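Local coordinates for protein arginine decarboxylase (Campylobacter jejuni subsp. jejuni, PDB 3NZP) that probably catalyses the pyridoxal-phosphate-dependent decarboxylation of arginine to agmatine, a step in the biosynthesis of polyamines such as spermidine, at residues 437-442 and 475-480; 335-340 and 441-446; 465-470 and 505-510. All blocks are in the same frame, centred on the assembly; numbering follows the deposited sequence.

Interaction 1. Residues 437-442 and 475-480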
loop_
_atom_site.group_PDB
_atom_site.type_symbol
_atom_site.label_atom_id
_atom_site.label_comp_id
_atom_site.label_asym_id
_atom_site.label_seq_id
_atom_site.Cartn_x
_atom_site.Cartn_y
_atom_site.Cartn_z
ATOM N N GLN B 437 -4.944 23.458 -16.261
ATOM C CA GLN B 437 -5.281 24.812 -15.843
ATOM C C GLN B 437 -4.609 25.133 -14.512
ATOM O O GLN B 437 -3.839 26.091 -14.411
ATOM C CB GLN B 437 -6.806 24.961 -15.692
ATOM C CG GLN B 437 -7.583 25.144 -16.995
ATOM C CD GLN B 437 -7.328 26.491 -17.631
ATOM O OE1 GLN B 437 -6.174 26.884 -17.854
ATOM N NE2 GLN B 437 -8.406 27.213 -17.932
ATOM N N GLU B 438 -4.914 24.324 -13.498
ATOM C CA GLU B 438 -4.365 24.500 -12.156
ATOM C C GLU B 438 -4.246 23.183 -11.394
ATOM O O GLU B 438 -4.993 22.237 -11.637
ATOM C CB GLU B 438 -5.238 25.467 -11.350
ATOM C CG GLU B 438 -5.347 26.847 -11.954
ATOM C CD GLU B 438 -6.164 27.782 -11.104
ATOM O OE1 GLU B 438 -7.312 27.422 -10.771
ATOM O OE2 GLU B 438 -5.661 28.877 -10.772
ATOM N N ARG B 439 -3.297 23.144 -10.465
ATOM C CA ARG B 439 -3.050 21.972 -9.634
ATOM C C ARG B 439 -3.503 22.316 -8.225
ATOM O O ARG B 439 -2.889 23.161 -7.575
ATOM C CB ARG B 439 -1.564 21.637 -9.624
ATOM C CG ARG B 439 -1.075 21.000 -10.906
ATOM C CD ARG B 439 -0.120 21.871 -11.702
ATOM N NE ARG B 439 1.118 21.140 -11.994
ATOM C CZ ARG B 439 1.906 21.352 -13.047
ATOM N NH1 ARG B 439 1.598 22.285 -13.941
ATOM N NH2 ARG B 439 3.014 20.632 -13.197
ATOM N N TYR B 440 -4.579 21.673 -7.764
ATOM C CA TYR B 440 -5.120 21.925 -6.426
ATOM C C TYR B 440 -4.455 21.053 -5.373
ATOM O O TYR B 440 -4.527 19.831 -5.429
ATOM C CB TYR B 440 -6.629 21.683 -6.391
ATOM C CG TYR B 440 -7.438 22.584 -7.302
ATOM C CD1 TYR B 440 -7.285 22.530 -8.689
ATOM C CD2 TYR B 440 -8.372 23.479 -6.776
ATOM C CE1 TYR B 440 -8.040 23.342 -9.532
ATOM C CE2 TYR B 440 -9.134 24.296 -7.608
ATOM C CZ TYR B 440 -8.962 24.220 -8.983
ATOM O OH TYR B 440 -9.721 25.014 -9.813
ATOM N N LEU B 441 -3.814 21.705 -4.409
ATOM C CA LEU B 441 -3.130 21.027 -3.323
ATOM C C LEU B 441 -4.139 20.749 -2.211
ATOM O O LEU B 441 -4.608 21.678 -1.553
ATOM C CB LEU B 441 -2.012 21.920 -2.806
ATOM C CG LEU B 441 -1.170 21.346 -1.671
ATOM C CD1 LEU B 441 -0.297 20.234 -2.219
ATOM C CD2 LEU B 441 -0.322 22.444 -1.049
ATOM N N VAL B 442 -4.472 19.475 -2.008
ATOM C CA VAL B 442 -5.445 19.092 -0.983
ATOM C C VAL B 442 -4.776 18.595 0.282
ATOM O O VAL B 442 -3.835 17.804 0.238
ATOM C CB VAL B 442 -6.392 17.975 -1.466
ATOM C CG1 VAL B 442 -7.762 18.144 -0.826
ATOM C CG2 VAL B 442 -6.494 17.982 -2.978
ATOM N N SER B 475 -9.292 22.989 -15.823
ATOM C CA SER B 475 -8.861 21.602 -15.972
ATOM C C SER B 475 -7.871 21.349 -14.839
ATOM O O SER B 475 -6.711 21.748 -14.909
ATOM C CB SER B 475 -8.187 21.381 -17.331
ATOM O OG SER B 475 -7.022 22.169 -17.468
ATOM N N ALA B 476 -8.335 20.676 -13.796
ATOM C CA ALA B 476 -7.507 20.420 -12.626
ATOM C C ALA B 476 -6.841 19.052 -12.512
ATOM O O ALA B 476 -7.207 18.091 -13.187
ATOM C CB ALA B 476 -8.337 20.683 -11.374
ATOM N N SER B 477 -5.843 18.986 -11.638
ATOM C CA SER B 477 -5.126 17.750 -11.357
ATOM C C SER B 477 -4.698 17.891 -9.909
ATOM O O SER B 477 -3.599 18.356 -9.617
ATOM C CB SER B 477 -3.915 17.604 -12.276
ATOM O OG SER B 477 -3.108 18.760 -12.232
ATOM N N ILE B 478 -5.591 17.504 -9.005
ATOM C CA ILE B 478 -5.350 17.605 -7.567
ATOM C C ILE B 478 -4.257 16.702 -7.013
ATOM O O ILE B 478 -4.203 15.519 -7.327
ATOM C CB ILE B 478 -6.636 17.302 -6.766
ATOM C CG1 ILE B 478 -7.108 15.881 -7.038
ATOM C CG2 ILE B 478 -7.757 18.242 -7.185
ATOM C CD1 ILE B 478 -8.438 15.578 -6.387
ATOM N N TRP B 479 -3.381 17.270 -6.191
ATOM C CA TRP B 479 -2.311 16.497 -5.581
ATOM C C TRP B 479 -2.234 16.756 -4.073
ATOM O O TRP B 479 -2.592 17.836 -3.597
ATOM C CB TRP B 479 -0.970 16.791 -6.257
ATOM C CG TRP B 479 -0.564 18.221 -6.300
ATOM C CD1 TRP B 479 -0.691 19.147 -5.298
ATOM C CD2 TRP B 479 0.160 18.869 -7.354
ATOM N NE1 TRP B 479 -0.084 20.325 -5.659
ATOM C CE2 TRP B 479 0.447 20.186 -6.915
ATOM C CE3 TRP B 479 0.596 18.466 -8.624
ATOM C CZ2 TRP B 479 1.158 21.102 -7.701
ATOM C CZ3 TRP B 479 1.304 19.376 -9.406
ATOM C CH2 TRP B 479 1.575 20.682 -8.939
ATOM N N ASP B 480 -1.790 15.752 -3.320
ATOM C CA ASP B 480 -1.697 15.879 -1.874
ATOM C C ASP B 480 -0.381 16.502 -1.411
ATOM O O ASP B 480 0.542 16.699 -2.202
ATOM C CB ASP B 480 -1.877 14.512 -1.207
ATOM C CG ASP B 480 -0.651 13.627 -1.344
ATOM O OD1 ASP B 480 -0.679 12.483 -0.829
ATOM O OD2 ASP B 480 0.346 14.074 -1.960
#
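Residues 437-442 and 475-480 run side by side in the same direction, 26° apart end to end, and Leu-441 and Trp-479 form a parallel bridge in the mixed beta-sheet, separate from the parallel eight-stranded barrel. The backbone-to-backbone bonds of normal length lie at this end: Trp-479 N donates to Tyr-440 O (2.9 Å) and Val-442 N to Trp-479 O (3.0 Å). Farther back the pairing is frayed, since Ser-477 N reaches Glu-438 O only weakly. There a side chain supplies the one good bond, Ser-475 OG accepting from the backbone N of Gln-437, 2.7 Å away.

The side-chain contact centres on Trp-479. Its CG sits between the backbone N and the carbonyl carbon (chi1 55°), which turns the indole back over residues 439-441. Arg-439 lays its aliphatic part on one face: CB stands 3.4 Å from the centroid of the six-membered ring, a CH-pi contact. The chain then bends, NE reaching the CH2-CZ3 side of that ring, and the guanidinium, its plane 64° from the indole, meets CZ3 by its edge. At the indole edge, near its plane, Leu-441 CD1 meets Trp-479 CD1. From the second subunit, Phe-204 adds an edge-to-face ring contact to the same tryptophan, and Lys-203 packs on Arg-439.

Away from the indole, Tyr-440 brings its ring against Ala-476 CB, while Tyr-440 CB touches Ile-478 CG2 (3.7 Å); the tyrosine hydroxyl is bonded to the backbone oxygen of His-500. Val-442 CG2 packs against Ile-478 CB, and Leu-511 of strand 510-513 touches both residues.

With the arginine's methylenes, rather than a stacked guanidinium, on the indole face, the grip there is chiefly dispersive, while the registered backbone bonds beside it set the parallel alignment.

Interaction 2. Residues 335-340 and 441-446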
loop_
_atom_site.group_PDB
_atom_site.type_symbol
_atom_site.label_atom_id
_atom_site.label_comp_id
_atom_site.label_asym_id
_atom_site.label_seq_id
_atom_site.Cartn_x
_atom_site.Cartn_y
_atom_site.Cartn_z
ATOM N N PRO B 335 -9.805 19.936 2.575
ATOM C CA PRO B 335 -9.793 21.324 2.100
ATOM C C PRO B 335 -8.615 21.623 1.163
ATOM O O PRO B 335 -7.525 21.076 1.327
ATOM C CB PRO B 335 -9.726 22.124 3.401
ATOM C CG PRO B 335 -8.908 21.260 4.279
ATOM C CD PRO B 335 -9.471 19.875 4.012
ATOM N N VAL B 336 -8.837 22.490 0.179
ATOM C CA VAL B 336 -7.771 22.828 -0.752
ATOM C C VAL B 336 -6.842 23.841 -0.105
ATOM O O VAL B 336 -7.247 24.967 0.155
ATOM C CB VAL B 336 -8.298 23.457 -2.047
ATOM C CG1 VAL B 336 -7.160 23.567 -3.054
ATOM C CG2 VAL B 336 -9.429 22.628 -2.618
ATOM N N LEU B 337 -5.598 23.441 0.150
ATOM C CA LEU B 337 -4.614 24.322 0.770
ATOM C C LEU B 337 -4.118 25.404 -0.167
ATOM O O LEU B 337 -4.294 26.582 0.115
ATOM C CB LEU B 337 -3.432 23.518 1.268
ATOM C CG LEU B 337 -3.829 22.407 2.238
ATOM C CD1 LEU B 337 -2.631 21.525 2.586
ATOM C CD2 LEU B 337 -4.415 23.052 3.471
ATOM N N GLU B 338 -3.473 25.028 -1.265
ATOM C CA GLU B 338 -2.992 26.031 -2.213
ATOM C C GLU B 338 -3.492 25.771 -3.618
ATOM O O GLU B 338 -4.033 24.703 -3.913
ATOM C CB GLU B 338 -1.461 26.096 -2.226
ATOM C CG GLU B 338 -0.851 26.988 -1.146
ATOM C CD GLU B 338 0.663 27.086 -1.261
ATOM O OE1 GLU B 338 1.358 26.085 -0.954
ATOM O OE2 GLU B 338 1.159 28.157 -1.671
ATOM N N LEU B 339 -3.304 26.757 -4.487
ATOM C CA LEU B 339 -3.741 26.647 -5.874
ATOM C C LEU B 339 -2.596 26.938 -6.838
ATOM O O LEU B 339 -2.486 28.044 -7.368
ATOM C CB LEU B 339 -4.879 27.632 -6.144
ATOM C CG LEU B 339 -6.200 27.106 -6.709
ATOM C CD1 LEU B 339 -5.935 26.180 -7.892
ATOM C CD2 LEU B 339 -6.952 26.377 -5.618
ATOM N N PHE B 340 -1.743 25.947 -7.068
ATOM C CA PHE B 340 -0.621 26.121 -7.983
ATOM C C PHE B 340 -1.083 26.125 -9.428
ATOM O O PHE B 340 -1.488 25.093 -9.952
ATOM C CB PHE B 340 0.394 25.004 -7.794
ATOM C CG PHE B 340 1.081 25.034 -6.471
ATOM C CD1 PHE B 340 2.135 24.165 -6.209
ATOM C CD2 PHE B 340 0.690 25.937 -5.487
ATOM C CE1 PHE B 340 2.792 24.206 -4.990
ATOM C CE2 PHE B 340 1.337 25.985 -4.270
ATOM C CZ PHE B 340 2.392 25.116 -4.014
ATOM N N LEU B 441 -3.814 21.705 -4.409
ATOM C CA LEU B 441 -3.130 21.027 -3.323
ATOM C C LEU B 441 -4.139 20.749 -2.211
ATOM O O LEU B 441 -4.608 21.678 -1.553
ATOM C CB LEU B 441 -2.012 21.920 -2.806
ATOM C CG LEU B 441 -1.170 21.346 -1.671
ATOM C CD1 LEU B 441 -0.297 20.234 -2.219
ATOM C CD2 LEU B 441 -0.322 22.444 -1.049
ATOM N N VAL B 442 -4.472 19.475 -2.008
ATOM C CA VAL B 442 -5.445 19.092 -0.983
ATOM C C VAL B 442 -4.776 18.595 0.282
ATOM O O VAL B 442 -3.835 17.804 0.238
ATOM C CB VAL B 442 -6.392 17.975 -1.466
ATOM C CG1 VAL B 442 -7.762 18.144 -0.826
ATOM C CG2 VAL B 442 -6.494 17.982 -2.978
ATOM N N ASN B 443 -5.297 19.049 1.411
ATOM C CA ASN B 443 -4.764 18.683 2.713
ATOM C C ASN B 443 -5.100 17.250 3.101
ATOM O O ASN B 443 -5.981 17.015 3.928
ATOM C CB ASN B 443 -5.316 19.632 3.782
ATOM C CG ASN B 443 -4.571 19.530 5.097
ATOM O OD1 ASN B 443 -4.974 20.136 6.091
ATOM N ND2 ASN B 443 -3.473 18.768 5.110
ATOM N N PHE B 444 -4.417 16.290 2.500
ATOM C CA PHE B 444 -4.661 14.900 2.841
ATOM C C PHE B 444 -3.541 14.084 2.237
ATOM O O PHE B 444 -2.625 14.637 1.634
ATOM C CB PHE B 444 -6.007 14.418 2.301
ATOM C CG PHE B 444 -5.978 14.069 0.852
ATOM C CD1 PHE B 444 -5.647 15.030 -0.099
ATOM C CD2 PHE B 444 -6.264 12.775 0.432
ATOM C CE1 PHE B 444 -5.597 14.710 -1.459
ATOM C CE2 PHE B 444 -6.218 12.438 -0.923
ATOM C CZ PHE B 444 -5.884 13.412 -1.873
ATOM N N SER B 445 -3.612 12.769 2.391
ATOM C CA SER B 445 -2.576 11.901 1.853
ATOM C C SER B 445 -3.181 10.878 0.886
ATOM O O SER B 445 -4.122 10.157 1.241
ATOM C CB SER B 445 -1.849 11.197 3.012
ATOM O OG SER B 445 -0.708 10.474 2.569
ATOM N N LEU B 446 -2.647 10.834 -0.340
ATOM C CA LEU B 446 -3.108 9.895 -1.374
ATOM C C LEU B 446 -2.539 8.493 -1.145
ATOM O O LEU B 446 -2.683 7.608 -1.987
ATOM C CB LEU B 446 -2.705 10.382 -2.775
ATOM C CG LEU B 446 -3.646 11.379 -3.468
ATOM C CD1 LEU B 446 -3.005 11.911 -4.736
ATOM C CD2 LEU B 446 -4.965 10.696 -3.795
#
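A classic beta bulge shapes the pairing of strand 330-341 with 438-442: Leu-337 and Glu-338 both face Leu-441, so one residue is matched by two. Leu-441 is held through its backbone by both bulge residues, its O accepting from Leu-337 N and its N donating to Glu-338 O (3.0 Å). Before the bulge, Val-336 and Val-442 form an antiparallel non-hydrogen-bonded pair, their CA atoms 4.4 Å apart.

The close packing lies where the second segment leaves the strand. Leu-337 CD1 and CG both press on Asn-443 CB, each at 3.5 Å, because CG of the leucine stands anti to its carbonyl carbon (chi1 -56°); Pro-335 CG approaches the same CB more distantly. Beside them, Ile-481 touches both Leu-337 and Asn-443.

The methyl contacts of Leu-441 are longer, CD2 standing 4.0 Å from both Leu-337 CB and Glu-338 CB. Glu-338 and Leu-441 lie alongside each other and point the same way; Asn-161 of the second subunit packs on the glutamate and its Phe-134 on the leucine. Asn-443 is the centre of an inverse gamma turn that takes the chain out of the sheet, and its N donates to Pro-335 O at 3.0 Å, almost straight at 173°.

Interaction 3. Residues 465-470 and 505-510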
loop_
_atom_site.group_PDB
_atom_site.type_symbol
_atom_site.label_atom_id
_atom_site.label_comp_id
_atom_site.label_asym_id
_atom_site.label_seq_id
_atom_site.Cartn_x
_atom_site.Cartn_y
_atom_site.Cartn_z
ATOM N N LEU B 465 -17.529 20.041 -2.562
ATOM C CA LEU B 465 -18.670 19.913 -1.673
ATOM C C LEU B 465 -19.759 20.947 -1.894
ATOM O O LEU B 465 -20.904 20.752 -1.484
ATOM C CB LEU B 465 -18.217 19.966 -0.220
ATOM C CG LEU B 465 -17.868 18.603 0.383
ATOM C CD1 LEU B 465 -16.740 17.965 -0.408
ATOM C CD2 LEU B 465 -17.480 18.787 1.846
ATOM N N ASP B 466 -19.398 22.045 -2.542
ATOM C CA ASP B 466 -20.341 23.120 -2.797
ATOM C C ASP B 466 -19.940 23.856 -4.065
ATOM O O ASP B 466 -19.009 23.452 -4.768
ATOM C CB ASP B 466 -20.347 24.094 -1.618
ATOM C CG ASP B 466 -19.054 24.891 -1.511
ATOM O OD1 ASP B 466 -18.927 25.713 -0.572
ATOM O OD2 ASP B 466 -18.154 24.703 -2.365
ATOM N N ARG B 467 -20.645 24.949 -4.338
ATOM C CA ARG B 467 -20.390 25.769 -5.513
ATOM C C ARG B 467 -20.720 24.972 -6.782
ATOM O O ARG B 467 -20.160 25.215 -7.851
ATOM C CB ARG B 467 -18.927 26.208 -5.523
ATOM C CG ARG B 467 -18.714 27.617 -6.027
ATOM C CD ARG B 467 -17.239 27.951 -6.049
ATOM N NE ARG B 467 -16.665 27.865 -4.709
ATOM C CZ ARG B 467 -16.483 28.902 -3.900
ATOM N NH1 ARG B 467 -15.956 28.710 -2.692
ATOM N NH2 ARG B 467 -16.809 30.127 -4.310
ATOM N N LEU B 468 -21.651 24.030 -6.648
ATOM C CA LEU B 468 -22.075 23.166 -7.752
ATOM C C LEU B 468 -23.058 23.832 -8.700
ATOM O O LEU B 468 -23.206 23.407 -9.851
ATOM C CB LEU B 468 -22.691 21.882 -7.192
ATOM C CG LEU B 468 -21.683 21.004 -6.447
ATOM C CD1 LEU B 468 -22.409 19.927 -5.638
ATOM C CD2 LEU B 468 -20.720 20.397 -7.464
ATOM N N ASP B 469 -23.741 24.862 -8.205
ATOM C CA ASP B 469 -24.705 25.611 -9.009
ATOM C C ASP B 469 -23.952 26.416 -10.079
ATOM O O ASP B 469 -24.550 26.912 -11.030
ATOM C CB ASP B 469 -25.525 26.535 -8.103
ATOM C CG ASP B 469 -24.653 27.394 -7.190
ATOM O OD1 ASP B 469 -25.193 27.962 -6.216
ATOM O OD2 ASP B 469 -23.432 27.505 -7.437
ATOM N N GLU B 470 -22.632 26.517 -9.914
ATOM C CA GLU B 470 -21.760 27.231 -10.846
ATOM C C GLU B 470 -21.005 26.234 -11.710
ATOM O O GLU B 470 -20.734 25.114 -11.285
ATOM C CB GLU B 470 -20.749 28.074 -10.082
ATOM C CG GLU B 470 -21.368 29.156 -9.237
ATOM C CD GLU B 470 -20.390 29.732 -8.233
ATOM O OE1 GLU B 470 -19.275 30.138 -8.645
ATOM O OE2 GLU B 470 -20.741 29.777 -7.028
ATOM N N GLU B 505 -7.345 31.842 0.075
ATOM C CA GLU B 505 -7.292 32.765 1.203
ATOM C C GLU B 505 -8.553 33.624 1.353
ATOM O O GLU B 505 -8.802 34.185 2.418
ATOM C CB GLU B 505 -6.057 33.659 1.078
ATOM C CG GLU B 505 -5.904 34.336 -0.273
ATOM C CD GLU B 505 -4.660 35.207 -0.346
ATOM O OE1 GLU B 505 -3.549 34.683 -0.110
ATOM O OE2 GLU B 505 -4.787 36.416 -0.638
ATOM N N LYS B 506 -9.353 33.709 0.295
ATOM C CA LYS B 506 -10.576 34.506 0.316
ATOM C C LYS B 506 -11.769 33.673 0.786
ATOM O O LYS B 506 -12.663 34.177 1.464
ATOM C CB LYS B 506 -10.856 35.070 -1.083
ATOM C CG LYS B 506 -11.873 36.205 -1.129
ATOM C CD LYS B 506 -12.073 36.713 -2.551
ATOM C CE LYS B 506 -12.871 38.011 -2.570
ATOM N NZ LYS B 506 -12.157 39.106 -1.850
ATOM N N GLU B 507 -11.780 32.396 0.416
ATOM C CA GLU B 507 -12.864 31.495 0.802
ATOM C C GLU B 507 -12.355 30.065 1.006
ATOM O O GLU B 507 -11.168 29.779 0.812
ATOM C CB GLU B 507 -13.974 31.533 -0.258
ATOM C CG GLU B 507 -13.541 31.105 -1.657
ATOM C CD GLU B 507 -14.065 32.029 -2.751
ATOM O OE1 GLU B 507 -15.281 32.332 -2.761
ATOM O OE2 GLU B 507 -13.254 32.451 -3.605
ATOM N N ASN B 508 -13.254 29.177 1.418
ATOM C CA ASN B 508 -12.903 27.781 1.654
ATOM C C ASN B 508 -13.404 26.896 0.534
ATOM O O ASN B 508 -14.527 27.058 0.057
ATOM C CB ASN B 508 -13.466 27.320 2.999
ATOM C CG ASN B 508 -12.498 27.575 4.141
ATOM O OD1 ASN B 508 -12.887 27.606 5.316
ATOM N ND2 ASN B 508 -11.219 27.747 3.800
ATOM N N TYR B 509 -12.560 25.965 0.106
ATOM C CA TYR B 509 -12.920 25.059 -0.980
ATOM C C TYR B 509 -12.561 23.636 -0.591
ATOM O O TYR B 509 -11.382 23.289 -0.524
ATOM C CB TYR B 509 -12.177 25.457 -2.250
ATOM C CG TYR B 509 -12.755 24.869 -3.513
ATOM C CD1 TYR B 509 -14.120 24.963 -3.783
ATOM C CD2 TYR B 509 -11.936 24.250 -4.459
ATOM C CE1 TYR B 509 -14.661 24.459 -4.963
ATOM C CE2 TYR B 509 -12.469 23.742 -5.647
ATOM C CZ TYR B 509 -13.835 23.854 -5.887
ATOM O OH TYR B 509 -14.379 23.369 -7.052
ATOM N N PHE B 510 -13.580 22.819 -0.339
ATOM C CA PHE B 510 -13.366 21.429 0.055
ATOM C C PHE B 510 -13.641 20.422 -1.065
ATOM O O PHE B 510 -14.574 20.576 -1.855
ATOM C CB PHE B 510 -14.255 21.063 1.250
ATOM C CG PHE B 510 -14.037 21.914 2.460
ATOM C CD1 PHE B 510 -14.730 23.100 2.624
ATOM C CD2 PHE B 510 -13.144 21.520 3.450
ATOM C CE1 PHE B 510 -14.541 23.888 3.764
ATOM C CE2 PHE B 510 -12.947 22.302 4.593
ATOM C CZ PHE B 510 -13.648 23.486 4.751
#
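The touching parts of 465-470 and 505-510 run at 139° to each other, and one backbone bond, Leu-465 N to Phe-510 O (3.1 Å), joins them. It lies at the end of the antiparallel pairing of strands 462-464 and 510-513 in the mixed beta-sheet, beyond which the two loops leave the sheet.

Leu-465 packs by its branches at this junction: CD2 meets Phe-510 CB at 4.0 Å and CD1 approaches Phe-510 O. Ile-333 of strand 330-341 touches both residues, as helix 31-40 does through Ile-31 on the leucine and Ile-32 on the phenylalanine.

Farther out, Arg-467 reaches across to Glu-507, bending at chi3 (-61°) to bring the guanidinium round. The two flat groups stand almost perpendicular, 87° apart, with Asn-508 O in plane at the guanidinium edge, 3.5 Å from Arg-467 NH1. The Tyr-509 ring meets the arginine obliquely, CE1 lying 4.0 Å from Arg-467 NE, while its hydroxyl is hydrogen-bonded to His-500 ND1. The other carboxylate oxygen, Glu-507 OE2, accepts from Asp-503 N, which gives the carboxylate a second partner. In the salt bridge itself, Arg-467 NH2 comes to Glu-507 OE1 from above the carboxylate plane, at 3.1 Å.

Overall arrangement
Interactions 1 and 2 share Leu-441 and Val-442, placing strand 438-442 between 330-341 and 479-480 in one mixed sheet; their centres lie about 8 Å apart. Arg-439 N to Phe-340 O (2.7 Å) continues the pairing, and Asp-480 OD1 probably takes the amide of Leu-446 N at 2.6 Å. Interaction 3, about 14 Å from either centre, joins through a probable bond of Val-336 N to Tyr-509 O (2.8 Å) and by packing of Tyr-440 on Tyr-509. The first two contacts reach the second subunit. Of the three, interaction 1 comes nearest the active site: the Asp-480 side chain is about 8 Å from that of Cys-483, the predicted proton donor, and about 11 Å from a bound PLP.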